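Local atomic coordinates of citrate synthase (Sulfolobus solfataricus, PDB entry 1O7X), a protein that belongs to the citrate synthase family of largely helical enzymes and is built here as a dimer of two identical chains. Residues I27-R31 with G32-E36; K117-A120 with I121-I124. One frame throughout, in Å; residues are numbered along the deposited sequence.

Contact 1 (I27-R31 with G32-E36)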
ATOM      1  N   ILE A  27     -22.693   2.790 -20.990  1.00 46.54           N
ATOM      2  CA  ILE A  27     -23.524   3.074 -19.825  1.00 44.81           C
ATOM      3  C   ILE A  27     -22.742   2.964 -18.507  1.00 42.22           C
ATOM      4  O   ILE A  27     -22.252   1.896 -18.143  1.00 40.71           O
ATOM      5  CB  ILE A  27     -24.727   2.117 -19.688  1.00 45.26           C
ATOM      6  CG1 ILE A  27     -25.347   1.772 -21.037  1.00 46.39           C
ATOM      7  CG2 ILE A  27     -25.802   2.686 -18.775  1.00 45.24           C
ATOM      8  CD1 ILE A  27     -26.097   0.445 -21.008  1.00 47.98           C
ATOM      9  N   LEU A  28     -22.681   4.046 -17.751  1.00 39.70           N
ATOM     10  CA  LEU A  28     -22.024   4.021 -16.456  1.00 37.97           C
ATOM     11  C   LEU A  28     -23.035   4.274 -15.351  1.00 37.26           C
ATOM     12  O   LEU A  28     -23.618   5.363 -15.264  1.00 38.24           O
ATOM     13  CB  LEU A  28     -20.881   5.042 -16.372  1.00 37.55           C
ATOM     14  CG  LEU A  28     -20.198   5.158 -15.005  1.00 37.36           C
ATOM     15  CD1 LEU A  28     -19.477   3.875 -14.616  1.00 36.96           C
ATOM     16  CD2 LEU A  28     -19.222   6.326 -14.988  1.00 38.59           C
ATOM     17  N   ARG A  29     -23.283   3.300 -14.480  1.00 36.62           N
ATOM     18  CA  ARG A  29     -24.236   3.577 -13.395  1.00 36.74           C
ATOM     19  C   ARG A  29     -23.627   3.235 -12.043  1.00 35.46           C
ATOM     20  O   ARG A  29     -22.791   2.345 -11.890  1.00 35.99           O
ATOM     21  CB  ARG A  29     -25.545   2.826 -13.548  1.00 39.24           C
ATOM     22  CG  ARG A  29     -26.093   2.507 -14.925  1.00 41.07           C
ATOM     23  CD  ARG A  29     -27.591   2.254 -14.841  1.00 42.86           C
ATOM     24  NE  ARG A  29     -28.236   2.380 -16.139  1.00 44.26           N
ATOM     25  CZ  ARG A  29     -28.529   1.334 -16.906  1.00 45.47           C
ATOM     26  NH1 ARG A  29     -28.248   0.095 -16.523  1.00 45.65           N
ATOM     27  NH2 ARG A  29     -29.122   1.562 -18.070  1.00 46.03           N
ATOM     28  N   TYR A  30     -24.071   3.932 -11.021  1.00 34.45           N
ATOM     29  CA  TYR A  30     -23.646   3.725  -9.651  1.00 33.70           C
ATOM     30  C   TYR A  30     -24.874   3.261  -8.864  1.00 35.55           C
ATOM     31  O   TYR A  30     -25.793   4.035  -8.646  1.00 35.91           O
ATOM     32  CB  TYR A  30     -23.118   4.975  -8.996  1.00 30.62           C
ATOM     33  CG  TYR A  30     -21.863   5.621  -9.498  1.00 28.85           C
ATOM     34  CD1 TYR A  30     -21.676   6.982  -9.241  1.00 28.48           C
ATOM     35  CD2 TYR A  30     -20.851   4.947 -10.160  1.00 28.00           C
ATOM     36  CE1 TYR A  30     -20.533   7.648  -9.647  1.00 27.94           C
ATOM     37  CE2 TYR A  30     -19.702   5.595 -10.578  1.00 27.14           C
ATOM     38  CZ  TYR A  30     -19.562   6.933 -10.321  1.00 27.60           C
ATOM     39  OH  TYR A  30     -18.452   7.613 -10.738  1.00 28.17           O
ATOM     40  N   ARG A  31     -24.871   2.011  -8.429  1.00 37.46           N
ATOM     41  CA  ARG A  31     -25.957   1.416  -7.677  1.00 38.49           C
ATOM     42  C   ARG A  31     -27.248   1.403  -8.488  1.00 39.82           C
ATOM     43  O   ARG A  31     -28.271   1.656  -7.864  1.00 41.38           O
ATOM     44  CB  ARG A  31     -26.249   2.201  -6.403  1.00 37.96           C
ATOM     45  CG  ARG A  31     -25.156   2.232  -5.375  1.00 38.11           C
ATOM     46  CD  ARG A  31     -25.270   1.073  -4.418  1.00 37.96           C
ATOM     47  NE  ARG A  31     -24.632   1.398  -3.142  1.00 38.22           N
ATOM     48  CZ  ARG A  31     -24.205   0.404  -2.350  1.00 37.60           C
ATOM     49  NH1 ARG A  31     -24.391  -0.843  -2.769  1.00 37.36           N
ATOM     50  NH2 ARG A  31     -23.636   0.698  -1.192  1.00 36.11           N
ATOM     51  N   GLY A  32     -27.211   1.230  -9.797  1.00 41.17           N
ATOM     52  CA  GLY A  32     -28.387   1.309 -10.636  1.00 42.27           C
ATOM     53  C   GLY A  32     -28.697   2.687 -11.223  1.00 42.78           C
ATOM     54  O   GLY A  32     -29.362   2.780 -12.267  1.00 41.82           O
ATOM     55  N   TYR A  33     -28.214   3.768 -10.616  1.00 42.79           N
ATOM     56  CA  TYR A  33     -28.459   5.120 -11.079  1.00 43.16           C
ATOM     57  C   TYR A  33     -27.517   5.593 -12.157  1.00 43.69           C
ATOM     58  O   TYR A  33     -26.329   5.452 -11.917  1.00 44.68           O
ATOM     59  CB  TYR A  33     -28.380   6.067  -9.865  1.00 43.03           C
ATOM     60  CG  TYR A  33     -29.445   5.668  -8.856  1.00 44.10           C
ATOM     61  CD1 TYR A  33     -29.154   4.769  -7.844  1.00 44.34           C
ATOM     62  CD2 TYR A  33     -30.753   6.136  -8.970  1.00 44.58           C
ATOM     63  CE1 TYR A  33     -30.121   4.383  -6.943  1.00 45.34           C
ATOM     64  CE2 TYR A  33     -31.726   5.748  -8.076  1.00 45.04           C
ATOM     65  CZ  TYR A  33     -31.411   4.870  -7.057  1.00 45.70           C
ATOM     66  OH  TYR A  33     -32.363   4.471  -6.132  1.00 45.56           O
ATOM     67  N   ASN A  34     -27.946   6.154 -13.275  1.00 45.23           N
ATOM     68  CA  ASN A  34     -27.041   6.620 -14.312  1.00 46.64           C
ATOM     69  C   ASN A  34     -26.246   7.844 -13.877  1.00 46.88           C
ATOM     70  O   ASN A  34     -26.766   8.645 -13.094  1.00 46.77           O
ATOM     71  CB  ASN A  34     -27.755   7.014 -15.606  1.00 48.00           C
ATOM     72  CG  ASN A  34     -28.885   6.055 -15.913  1.00 49.22           C
ATOM     73  OD1 ASN A  34     -28.698   4.843 -15.982  1.00 49.39           O
ATOM     74  ND2 ASN A  34     -30.063   6.658 -16.051  1.00 50.42           N
ATOM     75  N   ILE A  35     -25.037   7.989 -14.441  1.00 47.11           N
ATOM     76  CA  ILE A  35     -24.223   9.132 -14.040  1.00 47.97           C
ATOM     77  C   ILE A  35     -25.013  10.410 -14.325  1.00 47.71           C
ATOM     78  O   ILE A  35     -25.088  11.251 -13.434  1.00 47.08           O
ATOM     79  CB  ILE A  35     -22.831   9.361 -14.634  1.00 48.27           C
ATOM     80  CG1 ILE A  35     -22.410   8.267 -15.601  1.00 48.40           C
ATOM     81  CG2 ILE A  35     -21.841   9.496 -13.465  1.00 47.85           C
ATOM     82  CD1 ILE A  35     -21.246   8.662 -16.489  1.00 49.08           C
ATOM     83  N   GLU A  36     -25.547  10.466 -15.542  1.00 47.97           N
ATOM     84  CA  GLU A  36     -26.364  11.593 -15.982  1.00 47.46           C
ATOM     85  C   GLU A  36     -27.375  12.023 -14.925  1.00 46.35           C
ATOM     86  O   GLU A  36     -27.392  13.209 -14.572  1.00 45.61           O
ATOM     87  CB  GLU A  36     -27.080  11.236 -17.281  1.00 48.09           C
ATOM     88  CG  GLU A  36     -26.211  11.028 -18.510  1.00 49.09           C
ATOM     89  CD  GLU A  36     -25.704   9.603 -18.649  1.00 49.94           C
ATOM     90  OE1 GLU A  36     -26.221   8.720 -17.926  1.00 50.67           O
ATOM     91  OE2 GLU A  36     -24.791   9.344 -19.459  1.00 49.81           O
TER
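Gly-32 and Arg-31 are the two central residues of a type I' turn that runs from Tyr-30 to Tyr-33 and closes the hairpin of strands 27-30 and 33-34; Gly-32 has the positive phi of such a turn, 91°, and its carbonyl O lies 3.2 Å from Arg-29 CD. Tyr-33 then pairs with Tyr-30 in both directions: Tyr-30 N reaches Tyr-33 O at 2.9 Å, while the return bond, Tyr-33 N to Tyr-30 O at 3.1 Å, arrives from above the carbonyl plane. The edge of the Tyr-33 ring faces Tyr-30 O. Asn-34 lies alongside Arg-29, both pointing the same way, and its OD1 takes the NE-H of Arg-29 at 2.5 Å, in the guanidinium plane although the amide plane is turned 54° from it. Ile-35, opening helix 35-41, donates its backbone N-H to Leu-28 O and crosses the Leu-28 side chain, CD1 to CD2 3.4 Å. Tyr-368 of the second subunit packs on both Arg-29 and Asn-34. Holding NE at the Asn-34 amide limits rotation of the guanidinium, whose NH1 makes a weak hydrogen bond to Glu-367 O of that subunit.

Contact 2 (K117-A120 with I121-I124)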
ATOM      1  N   LYS A 117     -19.297   3.266   7.845  1.00 44.68           N
ATOM      2  CA  LYS A 117     -19.899   4.379   7.125  1.00 44.92           C
ATOM      3  C   LYS A 117     -19.588   5.742   7.714  1.00 44.70           C
ATOM      4  O   LYS A 117     -19.201   6.671   7.006  1.00 43.41           O
ATOM      5  CB  LYS A 117     -21.425   4.207   7.121  1.00 45.95           C
ATOM      6  CG  LYS A 117     -21.848   2.987   6.328  1.00 47.85           C
ATOM      7  CD  LYS A 117     -23.229   2.513   6.752  1.00 49.51           C
ATOM      8  CE  LYS A 117     -23.386   1.015   6.516  1.00 50.34           C
ATOM      9  NZ  LYS A 117     -24.809   0.724   6.162  1.00 51.97           N
ATOM     10  N   GLU A 118     -19.727   5.864   9.038  1.00 45.44           N
ATOM     11  CA  GLU A 118     -19.436   7.132   9.695  1.00 46.61           C
ATOM     12  C   GLU A 118     -17.947   7.449   9.595  1.00 44.70           C
ATOM     13  O   GLU A 118     -17.508   8.572   9.362  1.00 44.10           O
ATOM     14  CB  GLU A 118     -19.899   7.117  11.152  1.00 50.33           C
ATOM     15  CG  GLU A 118     -19.742   8.477  11.822  1.00 54.80           C
ATOM     16  CD  GLU A 118     -20.162   8.537  13.277  1.00 57.22           C
ATOM     17  OE1 GLU A 118     -20.505   7.498  13.882  1.00 58.01           O
ATOM     18  OE2 GLU A 118     -20.145   9.670  13.831  1.00 58.78           O
ATOM     19  N   LYS A 119     -17.138   6.401   9.743  1.00 42.81           N
ATOM     20  CA  LYS A 119     -15.689   6.512   9.664  1.00 40.66           C
ATOM     21  C   LYS A 119     -15.308   6.903   8.252  1.00 38.91           C
ATOM     22  O   LYS A 119     -14.476   7.797   8.119  1.00 38.47           O
ATOM     23  CB  LYS A 119     -15.047   5.234  10.152  1.00 41.70           C
ATOM     24  CG  LYS A 119     -13.664   5.215  10.740  1.00 41.45           C
ATOM     25  CD  LYS A 119     -13.129   6.541  11.218  1.00 42.21           C
ATOM     26  CE  LYS A 119     -11.622   6.471  11.408  1.00 42.66           C
ATOM     27  NZ  LYS A 119     -11.243   6.435  12.846  1.00 43.13           N
ATOM     28  N   ALA A 120     -15.908   6.311   7.221  1.00 37.55           N
ATOM     29  CA  ALA A 120     -15.590   6.676   5.838  1.00 35.57           C
ATOM     30  C   ALA A 120     -15.949   8.127   5.574  1.00 35.38           C
ATOM     31  O   ALA A 120     -15.193   8.910   5.002  1.00 35.37           O
ATOM     32  CB  ALA A 120     -16.252   5.753   4.840  1.00 34.68           C
ATOM     33  N   ILE A 121     -17.077   8.585   6.103  1.00 36.37           N
ATOM     34  CA  ILE A 121     -17.489   9.988   6.009  1.00 36.59           C
ATOM     35  C   ILE A 121     -16.411  10.893   6.611  1.00 35.28           C
ATOM     36  O   ILE A 121     -16.077  11.918   6.007  1.00 34.38           O
ATOM     37  CB  ILE A 121     -18.838  10.255   6.712  1.00 37.04           C
ATOM     38  CG1 ILE A 121     -20.000   9.652   5.905  1.00 35.99           C
ATOM     39  CG2 ILE A 121     -19.115  11.726   6.991  1.00 36.59           C
ATOM     40  CD1 ILE A 121     -21.109   9.258   6.870  1.00 36.35           C
ATOM     41  N   SER A 122     -15.875  10.497   7.771  1.00 34.20           N
ATOM     42  CA  SER A 122     -14.855  11.325   8.396  1.00 34.96           C
ATOM     43  C   SER A 122     -13.571  11.346   7.587  1.00 34.41           C
ATOM     44  O   SER A 122     -12.878  12.365   7.585  1.00 35.52           O
ATOM     45  CB  SER A 122     -14.596  10.959   9.850  1.00 35.95           C
ATOM     46  OG  SER A 122     -13.814   9.787   9.932  1.00 38.94           O
ATOM     47  N   ILE A 123     -13.277  10.297   6.840  1.00 33.44           N
ATOM     48  CA  ILE A 123     -12.097  10.205   6.007  1.00 31.89           C
ATOM     49  C   ILE A 123     -12.216  11.036   4.751  1.00 31.74           C
ATOM     50  O   ILE A 123     -11.241  11.691   4.362  1.00 33.42           O
ATOM     51  CB  ILE A 123     -11.757   8.738   5.658  1.00 31.84           C
ATOM     52  CG1 ILE A 123     -11.579   7.981   6.986  1.00 31.83           C
ATOM     53  CG2 ILE A 123     -10.536   8.677   4.762  1.00 30.83           C
ATOM     54  CD1 ILE A 123     -10.851   6.676   7.019  1.00 30.35           C
ATOM     55  N   ILE A 124     -13.385  11.055   4.133  1.00 31.04           N
ATOM     56  CA  ILE A 124     -13.614  11.843   2.915  1.00 28.83           C
ATOM     57  C   ILE A 124     -13.290  13.301   3.154  1.00 28.78           C
ATOM     58  O   ILE A 124     -12.575  13.943   2.386  1.00 29.52           O
ATOM     59  CB  ILE A 124     -15.046  11.626   2.415  1.00 28.09           C
ATOM     60  CG1 ILE A 124     -15.140  10.229   1.775  1.00 27.63           C
ATOM     61  CG2 ILE A 124     -15.484  12.640   1.386  1.00 28.01           C
ATOM     62  CD1 ILE A 124     -16.556   9.760   1.526  1.00 26.90           C
TER
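Lys-117 to Ile-124 form two turns of regular alpha helix, in which the N-H groups of Ile-121, Ser-122, Ile-123 and Ile-124 bond to the carbonyls four residues earlier, from Ile-121 N to Lys-117 O at 3.0 Å through to Ile-124 N to Ala-120 O at 2.9 Å. The Ser-122 hydroxyl adds a side-chain bond to this ladder. With chi1 at 77°, OG sits between its own backbone N and carbonyl carbon and turns back along the helix to donate to Lys-119 O at 2.8 Å. That carbonyl is therefore gripped twice, by Ser-122 OG and by Ile-123 N at 3.1 Å, and the buried hydroxyl has a partner within its own helix. The aliphatic part of Lys-119 passes beside the same hydroxyl, CD lying 3.6 Å from Ser-122 OG, before its amine leaves for a salt bridge with Asp-107. The isoleucines lean their branches over the preceding turn: Ile-121 CD1 lies 3.2 Å from Lys-117 O, and Ile-123 CG1 is 3.1 Å from Lys-119 O. Beyond the helix, Ile-121 packs on helix 59-70, Ile-123 on helix 202-213, and Ala-120, with its short side chain, on Leu-343 and Ile-347 of helix 330-352. Three charged residues, 117-119, precede the largely apolar run 120-124, which faces neighbouring helices of the largely helical citrate synthase fold; a serine hydroxyl bonding back to a carbonyl of the preceding turn, here three residues earlier, is a well-known feature of alpha helices.

How the contacts relate
Contacts 1 and 2 come one after the other along the chain and represent the two kinds of secondary structure in this protein: the small antiparallel sheet, whose outermost strand within the chain, 33-34, leads into helix 35-41, and the helices that make up most of the chain. The centres of contact 1 and contact 2 are about 23 Å apart; the nearest atoms of contact 1 and contact 2 are about 7 Å apart, without touching. Helix 44-53 bridges them: the backbone carbonyls of Leu-50 and Met-51 accept hydrogen bonds from the Arg-31 guanidinium of contact 1, whereas Ile-48, Leu-52 and Tyr-53 meet the helix of contact 2. Contact 1 also reaches the second subunit; contact 2 is touched by no other protein chain of the dimer.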